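Side-chain contacts in CaaX farnesyltransferase alpha subunit Ram2 (Aspergillus fumigatus, PDB 4L9P), which forms, with the Ram1 beta subunit, a farnesyltransferase that probably attaches a farnesyl group to the cysteine of CaaX-ending proteins: residues A325-M330 and R351-S356; D79-N84 and Y88-Y93. The protein carries 1 engineered substitution. All coordinates share one frame; numbering follows the deposited sequence. Where two conformers were deposited one is given.

Contact 1 (A325-M330 and R351-S356); sequences AEAVKM and RQITAS
I353 reaches across to A327 and V328 in an antiparallel helical hairpin, made by helices 323-338 and 343-362 near the C-terminal end of an all-helical chain. The two axes run at 170° to each other and approach to 9.9 Å. V328 and I353 are level along the hairpin, with CA atoms 7.6 Å apart. Isoleucine spreads over its two neighbours like a fork. Its CG2 branch stands opposite the backbone N while CG1 lies beside that N (chi1 -65°), and the extended second torsion carries CD1 onward to the methyl of A327. I353 CD1 and A327 CB meet end to end at 3.8 Å, the tightest approach between the two segments. The second prong, I353 CG2, is turned to V328, whose CG2 lies 4.2 Å from it in a looser methyl-to-methyl contact. Of the two valine methyls, it is CG2 that makes this contact. The two closer contacts are apolar, and the two sides of the packing differ in burial. A327 and I353 sit on the inner side, where helix 304-317 closes over them: Y314 packs on A327 and A315 on I353, while A324 and L331 of helix 323-338 also touch the isoleucine. V328 lies towards the outer side with T354, which is exposed. The threonine hydroxyl is engaged within its own helix by a hydrogen bond to the I350 carbonyl oxygen, a common arrangement for helical threonines. That same OG1 marks the outer margin of the packing, in a long and marginal approach of 4.5 Å to V328 CG2.

Contact 2 (D79-N84 and Y88-Y93); sequences DIISMN and YTVWIY
I81 sets its terminal methyl CD1 over the face of the six-membered ring of W91, a CH-pi contact between residues 79-84 and 88-93. I81 CD1 stands 3.6 Å from the centroid of that W91 ring, only 9° off the ring normal. The tryptophan leaves its helix with CG opposite its carbonyl carbon, and its ring swings back under the isoleucine, whose side chain meets it at about a right angle. The branch methyl I81 CG2 adds a second touch at the benzo rim, 3.6 Å from W91 CZ2. H128 also brings its ring against the tryptophan, the two planes steeply inclined to each other.

Apolar packing continues through V90. Its CG1, held between the backbone N and the carbonyl carbon (chi1 76°), comes within 3.6 Å of I81 CG1 and lies 4.1 Å from I80 CG2. One valine methyl therefore touches both isoleucines, and all four residues are buried.

The hydrogen bonds lie around this core. W91 NE1 donates to the P85 carbonyl oxygen in the connecting turn, which would restrain the rotation of the indole. At the end of helix 71-83, S82 OG donates to D79 O over 2.7 Å; that oxygen also receives M83 N.

Two consecutive helices packed antiparallel (148°) across a short turn, with an apolar seam, form the helical hairpin of a prenyltransferase alpha-subunit repeat, which is related to the tetratricopeptide hairpin.

How the contacts relate
The two contacts lie on opposite sides of the centre of the chain, 57 Å apart between centres and about 42 Å between nearest atoms. They share no helix and follow one another in sequence: contact 2 joins helices 71-83 and 88-100, and contact 1 comes much later, joining helices 323-338 and 343-362. Each closes an antiparallel pair of helices that are neighbours in sequence, consistent with the stacked helical hairpins of prenyltransferase alpha subunits. Their surroundings differ. Helix 88-100 also meets the Ram1 beta subunit, and its Y88 packs on the bound peptide, whereas contact 1 packs against helix 304-317 of the alpha subunit itself.

Contact 1 (A325-M330 and R351-S356)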
# COMPACT_ATOMS: atom_id res chain seq x y z
N ALA A 325 0.70 35.39 -12.59
CA ALA A 325 0.21 36.01 -11.36
C ALA A 325 -1.16 35.44 -10.95
O ALA A 325 -1.44 35.28 -9.76
CB ALA A 325 0.14 37.57 -11.52
N GLU A 326 -2.01 35.25 -11.94
CA GLU A 326 -3.35 34.70 -11.65
C GLU A 326 -3.24 33.26 -11.10
O GLU A 326 -4.01 32.91 -10.22
CB GLU A 326 -4.25 34.73 -12.88
CG GLU A 326 -5.68 34.29 -12.65
CD GLU A 326 -6.54 35.27 -11.83
OE1 GLU A 326 -7.65 34.86 -11.40
OE2 GLU A 326 -6.12 36.40 -11.58
N ALA A 327 -2.30 32.46 -11.64
CA ALA A 327 -2.08 31.11 -11.13
C ALA A 327 -1.66 31.21 -9.67
O ALA A 327 -2.17 30.44 -8.83
CB ALA A 327 -1.03 30.34 -11.94
N VAL A 328 -0.73 32.14 -9.38
CA VAL A 328 -0.29 32.31 -8.01
C VAL A 328 -1.43 32.74 -7.09
O VAL A 328 -1.55 32.29 -5.92
CB VAL A 328 0.92 33.26 -7.93
CG1 VAL A 328 1.25 33.57 -6.47
CG2 VAL A 328 2.11 32.63 -8.64
N LYS A 329 -2.31 33.62 -7.58
CA LYS A 329 -3.47 33.97 -6.78
C LYS A 329 -4.35 32.73 -6.45
O LYS A 329 -4.85 32.62 -5.31
CB LYS A 329 -4.32 34.98 -7.56
CG LYS A 329 -5.50 35.45 -6.80
CD LYS A 329 -6.40 36.35 -7.70
CE LYS A 329 -7.67 36.78 -6.94
NZ LYS A 329 -8.60 37.68 -7.72
N MET A 330 -4.62 31.87 -7.45
CA MET A 330 -5.44 30.68 -7.20
C MET A 330 -4.76 29.82 -6.13
O MET A 330 -5.43 29.33 -5.22
CB MET A 330 -5.63 29.90 -8.49
CG MET A 330 -6.43 30.60 -9.55
SD MET A 330 -8.13 31.01 -9.00
CE MET A 330 -7.92 32.77 -8.51
N ARG A 351 6.42 28.31 -6.40
CA ARG A 351 7.85 28.46 -6.68
C ARG A 351 8.16 28.05 -8.12
O ARG A 351 8.95 28.68 -8.79
CB ARG A 351 8.72 27.64 -5.71
CG ARG A 351 8.62 28.13 -4.26
CD ARG A 351 9.79 27.69 -3.36
NE ARG A 351 9.94 26.24 -3.28
CZ ARG A 351 9.27 25.45 -2.43
NH1 ARG A 351 8.40 26.00 -1.62
NH2 ARG A 351 9.47 24.12 -2.41
N GLN A 352 7.51 26.98 -8.59
CA GLN A 352 7.75 26.49 -9.96
C GLN A 352 7.26 27.51 -10.97
O GLN A 352 7.95 27.81 -11.94
CB GLN A 352 6.99 25.21 -10.24
CG GLN A 352 7.52 23.95 -9.54
CD GLN A 352 6.82 22.70 -10.05
OE1 GLN A 352 5.59 22.60 -10.02
NE2 GLN A 352 7.61 21.72 -10.53
N ILE A 353 6.08 28.07 -10.72
CA ILE A 353 5.49 29.05 -11.63
C ILE A 353 6.30 30.35 -11.64
O ILE A 353 6.55 30.98 -12.70
CB ILE A 353 4.03 29.36 -11.24
CG1 ILE A 353 3.19 28.09 -11.42
CG2 ILE A 353 3.53 30.60 -12.06
CD1 ILE A 353 1.80 28.15 -10.79
N THR A 354 6.76 30.76 -10.47
CA THR A 354 7.58 31.95 -10.34
C THR A 354 8.94 31.77 -11.06
O THR A 354 9.41 32.67 -11.75
CB THR A 354 7.83 32.26 -8.84
OG1 THR A 354 6.58 32.49 -8.19
CG2 THR A 354 8.73 33.50 -8.69
N ALA A 355 9.54 30.58 -10.94
CA ALA A 355 10.79 30.30 -11.65
C ALA A 355 10.54 30.29 -13.14
O ALA A 355 11.35 30.80 -13.92
CB ALA A 355 11.37 28.97 -11.20
N SER A 356 9.45 29.66 -13.55
CA SER A 356 9.14 29.56 -14.98
C SER A 356 8.95 30.96 -15.58
O SER A 356 9.43 31.25 -16.69
CB SER A 356 7.92 28.67 -15.22
OG SER A 356 7.52 28.81 -16.58

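Contact 2 (D79-N84 and Y88-Y93)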
# COMPACT_ATOMS: atom_id res chain seq x y z
N ASP A 79 -12.95 -27.58 5.27
CA ASP A 79 -13.09 -27.52 6.72
C ASP A 79 -12.11 -26.45 7.30
O ASP A 79 -12.47 -25.60 8.14
CB ASP A 79 -12.78 -28.90 7.31
CG ASP A 79 -13.12 -29.00 8.78
OD1 ASP A 79 -13.93 -28.19 9.28
OD2 ASP A 79 -12.60 -29.90 9.41
N ILE A 80 -10.87 -26.48 6.84
CA ILE A 80 -9.89 -25.52 7.34
C ILE A 80 -10.29 -24.11 6.94
O ILE A 80 -10.17 -23.19 7.74
CB ILE A 80 -8.47 -25.84 6.84
CG1 ILE A 80 -8.01 -27.15 7.57
CG2 ILE A 80 -7.50 -24.67 7.18
CD1 ILE A 80 -6.75 -27.74 7.06
N ILE A 81 -10.75 -23.92 5.72
CA ILE A 81 -11.26 -22.61 5.29
C ILE A 81 -12.41 -22.11 6.15
O ILE A 81 -12.47 -20.88 6.43
CB ILE A 81 -11.62 -22.62 3.76
CG1 ILE A 81 -10.32 -22.64 2.96
CG2 ILE A 81 -12.52 -21.40 3.37
CD1 ILE A 81 -10.49 -23.03 1.46
N SER A 82 -13.28 -23.02 6.58
CA SER A 82 -14.38 -22.62 7.48
C SER A 82 -13.84 -22.09 8.82
O SER A 82 -14.44 -21.22 9.43
CB SER A 82 -15.37 -23.78 7.71
OG SER A 82 -14.94 -24.70 8.70
N MET A 83 -12.70 -22.61 9.26
CA MET A 83 -12.09 -22.14 10.52
C MET A 83 -11.22 -20.91 10.35
O MET A 83 -11.16 -20.06 11.24
CB MET A 83 -11.28 -23.26 11.19
CG MET A 83 -12.20 -24.36 11.76
SD MET A 83 -11.21 -25.66 12.54
CE MET A 83 -10.70 -26.57 11.13
N ASN A 84 -10.54 -20.81 9.21
CA ASN A 84 -9.58 -19.74 8.95
C ASN A 84 -9.48 -19.47 7.45
O ASN A 84 -8.67 -20.08 6.75
CB ASN A 84 -8.21 -20.10 9.49
CG ASN A 84 -7.18 -19.03 9.22
OD1 ASN A 84 -7.51 -17.92 8.77
ND2 ASN A 84 -5.91 -19.36 9.48
N TYR A 88 -3.56 -18.87 3.52
CA TYR A 88 -3.33 -18.78 2.06
C TYR A 88 -2.91 -20.14 1.49
O TYR A 88 -3.23 -20.45 0.32
CB TYR A 88 -2.28 -17.67 1.71
CG TYR A 88 -0.94 -17.87 2.36
CD1 TYR A 88 0.05 -18.65 1.74
CD2 TYR A 88 -0.68 -17.36 3.64
CE1 TYR A 88 1.26 -18.87 2.30
CE2 TYR A 88 0.55 -17.59 4.25
CZ TYR A 88 1.52 -18.38 3.57
OH TYR A 88 2.71 -18.65 4.21
N THR A 89 -2.14 -20.91 2.26
CA THR A 89 -1.66 -22.20 1.72
C THR A 89 -2.85 -23.14 1.37
O THR A 89 -2.85 -23.77 0.32
CB THR A 89 -0.80 -22.91 2.75
OG1 THR A 89 0.34 -22.07 3.06
CG2 THR A 89 -0.27 -24.26 2.23
N VAL A 90 -3.86 -23.19 2.23
CA VAL A 90 -4.92 -24.20 1.99
C VAL A 90 -5.72 -23.84 0.74
O VAL A 90 -6.18 -24.73 0.01
CB VAL A 90 -5.82 -24.34 3.22
CG1 VAL A 90 -6.78 -23.20 3.38
CG2 VAL A 90 -6.67 -25.64 3.10
N TRP A 91 -5.86 -22.55 0.40
CA TRP A 91 -6.58 -22.20 -0.84
C TRP A 91 -5.79 -22.63 -2.07
O TRP A 91 -6.37 -23.11 -3.06
CB TRP A 91 -6.74 -20.66 -0.90
CG TRP A 91 -7.77 -20.11 -0.03
CD1 TRP A 91 -7.63 -19.54 1.25
CD2 TRP A 91 -9.16 -20.09 -0.31
NE1 TRP A 91 -8.87 -19.15 1.73
CE2 TRP A 91 -9.82 -19.48 0.79
CE3 TRP A 91 -9.93 -20.55 -1.39
CZ2 TRP A 91 -11.19 -19.26 0.80
CZ3 TRP A 91 -11.31 -20.32 -1.36
CH2 TRP A 91 -11.92 -19.68 -0.29
N ILE A 92 -4.48 -22.42 -2.05
CA ILE A 92 -3.70 -22.83 -3.21
C ILE A 92 -3.73 -24.35 -3.39
O ILE A 92 -3.89 -24.85 -4.52
CB ILE A 92 -2.24 -22.35 -3.05
CG1 ILE A 92 -2.27 -20.80 -3.10
CG2 ILE A 92 -1.31 -22.95 -4.13
CD1 ILE A 92 -1.13 -20.23 -2.50
N TYR A 93 -3.65 -25.10 -2.28
CA TYR A 93 -3.74 -26.55 -2.37
C TYR A 93 -5.16 -26.97 -2.85
O TYR A 93 -5.29 -27.86 -3.69
CB TYR A 93 -3.41 -27.12 -1.00
CG TYR A 93 -3.47 -28.61 -0.91
CD1 TYR A 93 -2.79 -29.39 -1.77
CD2 TYR A 93 -4.25 -29.21 0.09
CE1 TYR A 93 -2.87 -30.85 -1.66
CE2 TYR A 93 -4.34 -30.57 0.24
CZ TYR A 93 -3.64 -31.40 -0.64
OH TYR A 93 -3.79 -32.77 -0.44